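Local structure of Bd3459 (Bdellovibrio bacteriovorus, 5CEC) at residues Ser121-Ser126 and Leu427-Tyr432; Ala80-Gly85 and Asn270-Gly275; Ile71-Thr76 and Asn249-Tyr254. The protein is a predatory endopeptidase, probably acting on D-Ala-containing peptides of the bacterial cell wall, and is captured here with its ankyrin-repeat immunity protein. The protein carries 1 engineered substitution. One frame throughout, in Å; residues are numbered along the deposited sequence.

Interaction 1 (Ser121-Ser126 and Leu427-Tyr432); sequences SYFLIS and LPFDKY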
loop_
_atom_site.group_PDB
_atom_site.type_symbol
_atom_site.label_atom_id
_atom_site.label_comp_id
_atom_site.label_asym_id
_atom_site.label_seq_id
_atom_site.Cartn_x
_atom_site.Cartn_y
_atom_site.Cartn_z
ATOM N N SER A 121 15.010 -1.140 -15.012
ATOM C CA SER A 121 15.513 -0.829 -16.352
ATOM C C SER A 121 16.629 0.200 -16.260
ATOM O O SER A 121 17.660 0.052 -16.919
ATOM C CB SER A 121 14.400 -0.316 -17.273
ATOM O OG SER A 121 13.475 -1.345 -17.561
ATOM N N TYR A 122 16.424 1.236 -15.445
ATOM C CA TYR A 122 17.476 2.221 -15.223
ATOM C C TYR A 122 18.738 1.589 -14.670
ATOM O O TYR A 122 19.841 1.917 -15.092
ATOM C CB TYR A 122 17.014 3.316 -14.257
ATOM C CG TYR A 122 15.963 4.303 -14.755
ATOM C CD1 TYR A 122 15.541 4.347 -16.092
ATOM C CD2 TYR A 122 15.394 5.191 -13.865
ATOM C CE1 TYR A 122 14.586 5.258 -16.517
ATOM C CE2 TYR A 122 14.444 6.101 -14.274
ATOM C CZ TYR A 122 14.049 6.141 -15.588
ATOM O OH TYR A 122 13.113 7.061 -15.952
ATOM N N PHE A 123 18.578 0.685 -13.718
ATOM C CA PHE A 123 19.734 -0.035 -13.170
ATOM C C PHE A 123 20.406 -0.887 -14.231
ATOM O O PHE A 123 21.636 -0.887 -14.345
ATOM C CB PHE A 123 19.328 -0.874 -11.971
ATOM C CG PHE A 123 20.482 -1.587 -11.317
ATOM C CD1 PHE A 123 21.467 -0.884 -10.609
ATOM C CD2 PHE A 123 20.627 -2.945 -11.452
ATOM C CE1 PHE A 123 22.546 -1.542 -10.041
ATOM C CE2 PHE A 123 21.710 -3.605 -10.879
ATOM C CZ PHE A 123 22.670 -2.902 -10.185
ATOM N N LEU A 124 19.617 -1.592 -15.024
ATOM C CA LEU A 124 20.201 -2.399 -16.085
ATOM C C LEU A 124 20.992 -1.537 -17.078
ATOM O O LEU A 124 22.082 -1.926 -17.510
ATOM C CB LEU A 124 19.142 -3.226 -16.814
ATOM C CG LEU A 124 19.594 -4.016 -18.048
ATOM C CD1 LEU A 124 20.791 -4.893 -17.707
ATOM C CD2 LEU A 124 18.468 -4.819 -18.634
ATOM N N ILE A 125 20.422 -0.394 -17.451
ATOM C CA ILE A 125 21.106 0.496 -18.388
ATOM C C ILE A 125 22.398 1.034 -17.793
ATOM O O ILE A 125 23.438 1.074 -18.489
ATOM C CB ILE A 125 20.171 1.595 -18.911
ATOM C CG1 ILE A 125 19.072 0.973 -19.765
ATOM C CG2 ILE A 125 20.933 2.630 -19.727
ATOM C CD1 ILE A 125 17.864 1.840 -19.962
ATOM N N SER A 126 22.338 1.459 -16.537
ATOM C CA SER A 126 23.558 1.848 -15.814
ATOM C C SER A 126 24.619 0.717 -15.860
ATOM O O SER A 126 25.800 0.956 -16.138
ATOM C CB SER A 126 23.222 2.182 -14.361
ATOM O OG SER A 126 24.389 2.366 -13.602
ATOM N N LEU A 427 14.168 -1.486 -2.917
ATOM C CA LEU A 427 14.312 -1.218 -4.342
ATOM C C LEU A 427 14.232 -2.538 -5.094
ATOM O O LEU A 427 14.324 -3.618 -4.485
ATOM C CB LEU A 427 15.671 -0.538 -4.621
ATOM C CG LEU A 427 15.918 0.772 -3.887
ATOM C CD1 LEU A 427 17.254 1.365 -4.324
ATOM C CD2 LEU A 427 14.815 1.780 -4.045
ATOM N N PRO A 428 14.105 -2.486 -6.427
ATOM C CA PRO A 428 14.021 -3.723 -7.193
ATOM C C PRO A 428 15.330 -4.479 -7.295
ATOM O O PRO A 428 15.335 -5.620 -7.735
ATOM C CB PRO A 428 13.553 -3.263 -8.595
ATOM C CG PRO A 428 12.936 -1.903 -8.365
ATOM C CD PRO A 428 13.769 -1.311 -7.257
ATOM N N PHE A 429 16.417 -3.841 -6.867
ATOM C CA PHE A 429 17.778 -4.364 -6.958
ATOM C C PHE A 429 18.492 -4.043 -5.648
ATOM O O PHE A 429 18.053 -3.149 -4.893
ATOM C CB PHE A 429 18.514 -3.754 -8.171
ATOM C CG PHE A 429 18.480 -2.253 -8.204
ATOM C CD1 PHE A 429 19.430 -1.503 -7.533
ATOM C CD2 PHE A 429 17.493 -1.581 -8.918
ATOM C CE1 PHE A 429 19.373 -0.141 -7.548
ATOM C CE2 PHE A 429 17.445 -0.200 -8.947
ATOM C CZ PHE A 429 18.392 0.513 -8.255
ATOM N N ASP A 430 19.617 -4.711 -5.406
ATOM C CA ASP A 430 20.475 -4.371 -4.271
ATOM C C ASP A 430 21.933 -4.520 -4.691
ATOM O O ASP A 430 22.214 -4.650 -5.871
ATOM C CB ASP A 430 20.081 -5.165 -3.019
ATOM C CG ASP A 430 20.496 -6.629 -3.077
ATOM O OD1 ASP A 430 20.990 -7.097 -4.127
ATOM O OD2 ASP A 430 20.345 -7.329 -2.044
ATOM N N LYS A 431 22.842 -4.549 -3.722
ATOM C CA LYS A 431 24.283 -4.637 -4.013
ATOM C C LYS A 431 24.739 -5.980 -4.610
ATOM O O LYS A 431 25.884 -6.098 -5.024
ATOM C CB LYS A 431 25.097 -4.251 -2.771
ATOM C CG LYS A 431 25.123 -5.308 -1.673
ATOM C CD LYS A 431 25.961 -4.881 -0.469
ATOM C CE LYS A 431 25.253 -3.855 0.398
ATOM N NZ LYS A 431 26.112 -3.385 1.520
ATOM N N TYR A 432 23.840 -6.971 -4.704
ATOM C CA TYR A 432 24.152 -8.230 -5.407
ATOM C C TYR A 432 23.525 -8.334 -6.784
ATOM O O TYR A 432 23.642 -9.361 -7.444
ATOM C CB TYR A 432 23.820 -9.445 -4.526
ATOM C CG TYR A 432 24.613 -9.434 -3.243
ATOM C CD1 TYR A 432 25.944 -9.884 -3.211
ATOM C CD2 TYR A 432 24.059 -8.931 -2.069
ATOM C CE1 TYR A 432 26.678 -9.840 -2.036
ATOM C CE2 TYR A 432 24.786 -8.910 -0.885
ATOM C CZ TYR A 432 26.094 -9.346 -0.884
ATOM O OH TYR A 432 26.815 -9.318 0.279
#

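Interaction 2 (Ala80-Gly85 and Asn270-Gly275); sequences AVDRLG and NAYIAG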
loop_
_atom_site.group_PDB
_atom_site.type_symbol
_atom_site.label_atom_id
_atom_site.label_comp_id
_atom_site.label_asym_id
_atom_site.label_seq_id
_atom_site.Cartn_x
_atom_site.Cartn_y
_atom_site.Cartn_z
ATOM N N ALA A 80 4.285 -17.256 -1.861
ATOM C CA ALA A 80 5.582 -16.996 -2.467
ATOM C C ALA A 80 6.739 -17.388 -1.509
ATOM O O ALA A 80 7.761 -17.923 -1.949
ATOM C CB ALA A 80 5.673 -15.548 -2.914
ATOM N N VAL A 81 6.625 -17.015 -0.231
ATOM C CA VAL A 81 7.668 -17.364 0.749
ATOM C C VAL A 81 7.850 -18.873 0.820
ATOM O O VAL A 81 8.965 -19.371 0.847
ATOM C CB VAL A 81 7.368 -16.752 2.134
ATOM C CG1 VAL A 81 8.218 -17.362 3.257
ATOM C CG2 VAL A 81 7.528 -15.247 2.078
ATOM N N ASP A 82 6.746 -19.600 0.835
ATOM C CA ASP A 82 6.800 -21.084 0.894
ATOM C C ASP A 82 7.344 -21.690 -0.407
ATOM O O ASP A 82 8.131 -22.635 -0.369
ATOM C CB ASP A 82 5.413 -21.662 1.216
ATOM C CG ASP A 82 5.139 -21.752 2.698
ATOM O OD1 ASP A 82 6.040 -21.428 3.534
ATOM O OD2 ASP A 82 4.014 -22.183 3.018
ATOM N N ARG A 83 6.922 -21.186 -1.558
ATOM C CA ARG A 83 7.321 -21.787 -2.825
ATOM C C ARG A 83 8.746 -21.401 -3.234
ATOM O O ARG A 83 9.451 -22.209 -3.846
ATOM C CB ARG A 83 6.382 -21.357 -3.939
ATOM C CG ARG A 83 5.137 -22.177 -4.042
ATOM C CD ARG A 83 5.430 -23.498 -4.778
ATOM N NE ARG A 83 5.806 -23.258 -6.181
ATOM C CZ ARG A 83 4.968 -22.971 -7.179
ATOM N NH1 ARG A 83 3.650 -22.975 -6.999
ATOM N NH2 ARG A 83 5.451 -22.698 -8.388
ATOM N N LEU A 84 9.149 -20.171 -2.943
ATOM C CA LEU A 84 10.439 -19.640 -3.409
ATOM C C LEU A 84 11.494 -19.440 -2.349
ATOM O O LEU A 84 12.693 -19.579 -2.631
ATOM C CB LEU A 84 10.213 -18.326 -4.138
ATOM C CG LEU A 84 9.243 -18.365 -5.323
ATOM C CD1 LEU A 84 9.003 -16.950 -5.806
ATOM C CD2 LEU A 84 9.752 -19.257 -6.437
ATOM N N GLY A 85 11.058 -19.082 -1.150
ATOM C CA GLY A 85 11.944 -18.707 -0.058
ATOM C C GLY A 85 12.157 -17.194 -0.034
ATOM O O GLY A 85 12.248 -16.551 -1.074
ATOM N N ASN A 270 -5.321 -23.038 -5.220
ATOM C CA ASN A 270 -6.272 -23.932 -4.551
ATOM C C ASN A 270 -5.592 -25.195 -4.048
ATOM O O ASN A 270 -5.861 -25.645 -2.919
ATOM C CB ASN A 270 -7.445 -24.281 -5.465
ATOM C CG ASN A 270 -8.366 -23.108 -5.694
ATOM O OD1 ASN A 270 -8.309 -22.111 -4.987
ATOM N ND2 ASN A 270 -9.215 -23.220 -6.702
ATOM N N ALA A 271 -4.714 -25.777 -4.855
ATOM C CA ALA A 271 -3.986 -26.990 -4.418
ATOM C C ALA A 271 -3.035 -26.689 -3.248
ATOM O O ALA A 271 -2.946 -27.458 -2.294
ATOM C CB ALA A 271 -3.223 -27.594 -5.594
ATOM N N TYR A 272 -2.332 -25.562 -3.350
ATOM C CA TYR A 272 -1.413 -25.161 -2.293
ATOM C C TYR A 272 -2.122 -25.006 -0.951
ATOM O O TYR A 272 -1.685 -25.546 0.062
ATOM C CB TYR A 272 -0.696 -23.836 -2.634
ATOM C CG TYR A 272 -0.016 -23.200 -1.441
ATOM C CD1 TYR A 272 1.186 -23.688 -0.946
ATOM C CD2 TYR A 272 -0.580 -22.109 -0.769
ATOM C CE1 TYR A 272 1.780 -23.134 0.187
ATOM C CE2 TYR A 272 0.016 -21.567 0.357
ATOM C CZ TYR A 272 1.195 -22.069 0.835
ATOM O OH TYR A 272 1.773 -21.498 1.936
ATOM N N ILE A 273 -3.211 -24.266 -0.946
ATOM C CA ILE A 273 -3.886 -23.962 0.294
ATOM C C ILE A 273 -4.590 -25.194 0.890
ATOM O O ILE A 273 -4.653 -25.329 2.096
ATOM C CB ILE A 273 -4.784 -22.707 0.139
ATOM C CG1 ILE A 273 -4.902 -21.941 1.452
ATOM C CG2 ILE A 273 -6.137 -23.061 -0.443
ATOM C CD1 ILE A 273 -3.650 -21.197 1.851
ATOM N N ALA A 274 -5.053 -26.104 0.024
ATOM C CA ALA A 274 -5.625 -27.353 0.471
ATOM C C ALA A 274 -4.562 -28.191 1.162
ATOM O O ALA A 274 -4.812 -28.768 2.218
ATOM C CB ALA A 274 -6.241 -28.114 -0.699
ATOM N N GLY A 275 -3.386 -28.292 0.551
ATOM C CA GLY A 275 -2.279 -29.003 1.166
ATOM C C GLY A 275 -1.659 -28.329 2.369
ATOM O O GLY A 275 -1.212 -29.013 3.280
#

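Interaction 3 (Ile71-Thr76 and Asn249-Tyr254); sequences ISKVVT and NQSNNY. With SO4 (sulfate ion), chain C.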
loop_
_atom_site.group_PDB
_atom_site.type_symbol
_atom_site.label_atom_id
_atom_site.label_comp_id
_atom_site.label_asym_id
_atom_site.label_seq_id
_atom_site.Cartn_x
_atom_site.Cartn_y
_atom_site.Cartn_z
ATOM N N ILE A 71 -5.721 -7.307 1.876
ATOM C CA ILE A 71 -5.102 -8.292 2.781
ATOM C C ILE A 71 -4.905 -9.638 2.101
ATOM O O ILE A 71 -4.067 -10.439 2.534
ATOM C CB ILE A 71 -5.758 -8.403 4.161
ATOM C CG1 ILE A 71 -7.085 -9.181 4.112
ATOM C CG2 ILE A 71 -5.841 -7.052 4.819
ATOM C CD1 ILE A 71 -7.730 -9.370 5.480
ATOM N N SER A 72 -5.573 -9.853 0.972
ATOM C CA SER A 72 -5.227 -10.953 0.082
ATOM C C SER A 72 -3.719 -11.054 -0.180
ATOM O O SER A 72 -3.174 -12.128 -0.394
ATOM C CB SER A 72 -5.889 -10.773 -1.289
ATOM O OG SER A 72 -7.277 -10.884 -1.239
ATOM N N LYS A 73 -3.056 -9.893 -0.244
ATOM C CA LYS A 73 -1.609 -9.882 -0.553
ATOM C C LYS A 73 -0.771 -10.586 0.505
ATOM O O LYS A 73 0.306 -11.054 0.187
ATOM C CB LYS A 73 -1.129 -8.454 -0.825
ATOM C CG LYS A 73 -1.822 -7.778 -1.996
ATOM C CD LYS A 73 -1.202 -6.439 -2.329
ATOM C CE LYS A 73 -1.761 -5.842 -3.597
ATOM N NZ LYS A 73 -3.160 -5.392 -3.461
ATOM N N VAL A 74 -1.277 -10.667 1.735
ATOM C CA VAL A 74 -0.552 -11.418 2.756
ATOM C C VAL A 74 -0.607 -12.931 2.449
ATOM O O VAL A 74 0.346 -13.661 2.706
ATOM C CB VAL A 74 -1.067 -11.126 4.165
ATOM C CG1 VAL A 74 -0.244 -11.893 5.184
ATOM C CG2 VAL A 74 -0.996 -9.637 4.489
ATOM N N VAL A 75 -1.718 -13.388 1.882
ATOM C CA VAL A 75 -1.843 -14.788 1.479
ATOM C C VAL A 75 -0.895 -15.074 0.316
ATOM O O VAL A 75 -0.152 -16.072 0.312
ATOM C CB VAL A 75 -3.290 -15.134 1.097
ATOM C CG1 VAL A 75 -3.411 -16.625 0.829
ATOM C CG2 VAL A 75 -4.252 -14.778 2.246
ATOM N N THR A 76 -0.866 -14.167 -0.652
ATOM C CA THR A 76 0.103 -14.299 -1.778
ATOM C C THR A 76 1.564 -14.298 -1.255
ATOM O O THR A 76 2.390 -15.039 -1.772
ATOM C CB THR A 76 -0.159 -13.184 -2.784
ATOM O OG1 THR A 76 -1.539 -13.264 -3.180
ATOM C CG2 THR A 76 0.748 -13.286 -3.989
ATOM N N ASN A 249 4.036 -2.574 1.301
ATOM C CA ASN A 249 4.059 -1.167 1.714
ATOM C C ASN A 249 3.066 -0.374 0.842
ATOM O O ASN A 249 2.248 0.401 1.378
ATOM C CB ASN A 249 5.451 -0.538 1.532
ATOM C CG ASN A 249 6.401 -0.777 2.683
ATOM O OD1 ASN A 249 6.038 -1.289 3.727
ATOM N ND2 ASN A 249 7.663 -0.399 2.468
ATOM N N GLN A 250 3.159 -0.595 -0.469
ATOM C CA GLN A 250 2.370 0.168 -1.449
ATOM C C GLN A 250 0.954 -0.368 -1.597
ATOM O O GLN A 250 0.079 0.351 -2.036
ATOM C CB GLN A 250 3.020 0.063 -2.821
ATOM C CG GLN A 250 4.388 0.678 -2.960
ATOM C CD GLN A 250 4.787 0.677 -4.397
ATOM O OE1 GLN A 250 4.803 -0.368 -5.060
ATOM N NE2 GLN A 250 5.117 1.848 -4.911
ATOM N N SER A 251 0.751 -1.653 -1.307
ATOM C CA SER A 251 -0.421 -2.418 -1.731
ATOM C C SER A 251 -0.400 -2.568 -3.263
ATOM O O SER A 251 -1.355 -2.267 -3.971
ATOM C CB SER A 251 -1.722 -1.830 -1.240
ATOM O OG SER A 251 -2.699 -2.869 -1.246
ATOM N N ASN A 252 0.706 -3.076 -3.783
ATOM C CA ASN A 252 0.976 -3.060 -5.214
ATOM C C ASN A 252 0.296 -4.241 -5.931
ATOM O O ASN A 252 0.742 -5.387 -5.802
ATOM C CB ASN A 252 2.496 -3.079 -5.464
ATOM C CG ASN A 252 2.830 -2.879 -6.895
ATOM O OD1 ASN A 252 2.252 -3.541 -7.769
ATOM N ND2 ASN A 252 3.739 -1.963 -7.157
ATOM N N ASN A 253 -0.751 -3.941 -6.695
ATOM C CA ASN A 253 -1.500 -4.985 -7.403
ATOM C C ASN A 253 -0.655 -5.700 -8.454
ATOM O O ASN A 253 -0.820 -6.913 -8.648
ATOM C CB ASN A 253 -2.728 -4.400 -8.062
ATOM C CG ASN A 253 -3.770 -3.974 -7.074
ATOM O OD1 ASN A 253 -3.685 -4.199 -5.870
ATOM N ND2 ASN A 253 -4.789 -3.325 -7.603
ATOM N N TYR A 254 0.189 -4.951 -9.160
ATOM C CA TYR A 254 0.997 -5.538 -10.223
ATOM C C TYR A 254 1.902 -6.627 -9.692
ATOM O O TYR A 254 1.980 -7.751 -10.276
ATOM C CB TYR A 254 1.840 -4.463 -10.972
ATOM C CG TYR A 254 2.756 -5.038 -12.012
ATOM C CD1 TYR A 254 2.340 -5.251 -13.325
ATOM C CD2 TYR A 254 4.055 -5.429 -11.686
ATOM C CE1 TYR A 254 3.172 -5.804 -14.271
ATOM C CE2 TYR A 254 4.892 -5.972 -12.646
ATOM C CZ TYR A 254 4.464 -6.168 -13.934
ATOM O OH TYR A 254 5.270 -6.747 -14.867
HETATM S S SO4 C . -5.040 -0.597 0.175
HETATM O O1 SO4 C . -4.590 0.752 -0.280
HETATM O O2 SO4 C . -6.326 -0.556 0.887
HETATM O O3 SO4 C . -5.044 -1.525 -1.058
HETATM O O4 SO4 C . -4.008 -1.187 1.042
#

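Interaction 1 (Ser121-Ser126 and Leu427-Tyr432)
Phe-123 and Phe-429 lie face on face in an offset stack, their planes only 8° apart and their ring centroids 4.3 Å from each other. Over the middle of the Phe-429 ring sits the root of the other side chain: Phe-123 CG is 3.7 Å above that plane, and Phe-123 CB makes a CH-pi contact 3.8 Å from the Phe-429 centroid. On the Phe-123 ring, the atom above the face is Phe-429 CD1, displaced toward the rim. Phe-429 CB makes a second, longer CH-pi contact over the Phe-123 face, so each ring is roofed partly by its partner's ring and partly by its methylene. Phe-123 CB comes closest, 3.6 Å from both CD2 and CE2 of Phe-429.

Phe-123 swings its ring off the helix with CG opposite the backbone N (chi1 -177°). Phe-429 takes the more hindered setting, CG between N and the carbonyl carbon (chi1 53°), which lays its ring flat on the one from the helix. Just beyond, Asp-430 bends the chain in an Asx turn, its OD1 accepting from Tyr-432 N at 2.9 Å and also pairing with Arg-89. Val-203 and Leu-235 touch Phe-123, while Ala-198 of helix 188-200 touches Phe-429, and both residues are buried. The stack thus pins the C-terminal loop against helix 118-130, the helix that links the parallel neighbours 104-109 and 135-141 of the mixed sheet in a beta-alpha-beta crossover.

Interaction 2 (Ala80-Gly85 and Asn270-Gly275)
With CG opposite its backbone N (chi1 165°), Tyr-272 reaches straight out from helix 265-277 and carries its hydroxyl to Asp-82, whose CB already points across from the neighbouring helix. The result is one short hydrogen bond, Tyr-272 OH donating to Asp-82 OD2 at 2.6 Å. The hydroxyl meets OD2 on its anti side, 33° out of the carboxylate plane. OD2 lies at the edge of the Tyr-272 ring, in its plane, but the carboxylate is turned 65° against the ring, and the two side chains run at roughly a right angle. The approach is a narrow one: besides the bond, Asp-82 CB comes 3.7 Å from Tyr-272 OH and 4.1 Å from Tyr-272 CE1.

This is a helix-to-helix bridge near the surface. It joins the last turn of helix 72-84, the helix at whose start the probable SxxK motif lies, to helix 265-277. Gly-85, with positive phi, takes the chain out of helix 72-84 right afterwards.

Asp-82 has further partners. OD2 also forms a salt bridge with Lys-276, one turn beyond Tyr-272 on the same helix, while OD1 accepts from Ser-320 on helix 307-322. Both oxygens are therefore engaged, which holds the carboxylate's rotation, and the nearby lysine would be expected to favour its charged form. Tyr-272 is held too, its ring stacked with Trp-79, about one turn before Asp-82 on helix 72-84. Close by, Arg-83 NH1 bonds to Leu-263 O, a second polar tie from this helix end.

Interaction 3 (Ile71-Thr76 and Asn249-Tyr254)
Lys-73 NZ gives a hydrogen bond of 2.7 Å to Asn-253 OD1, approaching almost along the C=O axis at 163°. A second, weak one goes to Ser-251 OG at 3.4 Å. The pairing fits the active-site layout of the serine beta-lactamase and penicillin-binding protein clan: Ser-70 and Lys-73 would form the SxxK motif at the start of helix 72-84, and Ser-251 to Asn-253 the SxN motif. NZ is also bonded to Ser-70 OG and to Ser-290 O, so its position is closely fixed.

Ser-251 OG, meanwhile, donates to sulfate O3 at 2.7 Å. Ser-70, Thr-358 and Ser-360 bond to the same anion. The sulfate probably came from the crystallisation liquor; lying by Thr-358 of a probable K(T/S)G-type motif, it may mimic the carboxylate of a substrate, as in relatives.

The second shell keeps these groups in line. Asn-253 ND2 bonds to Gly-159 O, consistent with the amide orientation that puts OD1 toward the lysine. Asn-252 is the N-cap of helix 253-262: OD1 takes Ile-255 N, and ND2 donates to Gln-250 OE1 at 2.8 Å in a nearly straight bond (173°) and to Ala-151 O as well.

Around the polar core the packing is done by the lysine's own chain. It runs extended beyond CB and bends at its last torsion (chi4 70°), which turns NZ toward the asparagine. Met-247 and Asn-248 of helix 240-250 lie against it. Its CE comes 3.4 Å from the backbone carbonyl Asn-252 O, and Ser-251 CB sits 3.3 Å from sulfate O4.

Helix 72-84 ties two of the contacts together: interaction 3 uses its first turns and interaction 2 its last, with centres about 16 Å apart. Their partners are also near in sequence, since helix 253-262 leads directly into helix 265-277. Interaction 3 lies deep in the chain, at the probable active site, whereas interaction 2 joins helices toward the surface. Interaction 1 stands apart, about 28 Å from interaction 2 and 23 Å from interaction 3 between centres, beside the mixed sheet. Along the chain all first segments (71-76, 80-85, 121-126) precede all second ones (249-254, 270-275, 427-432), so each contact joins an early segment to a much later one, and distant segments build the probable active site.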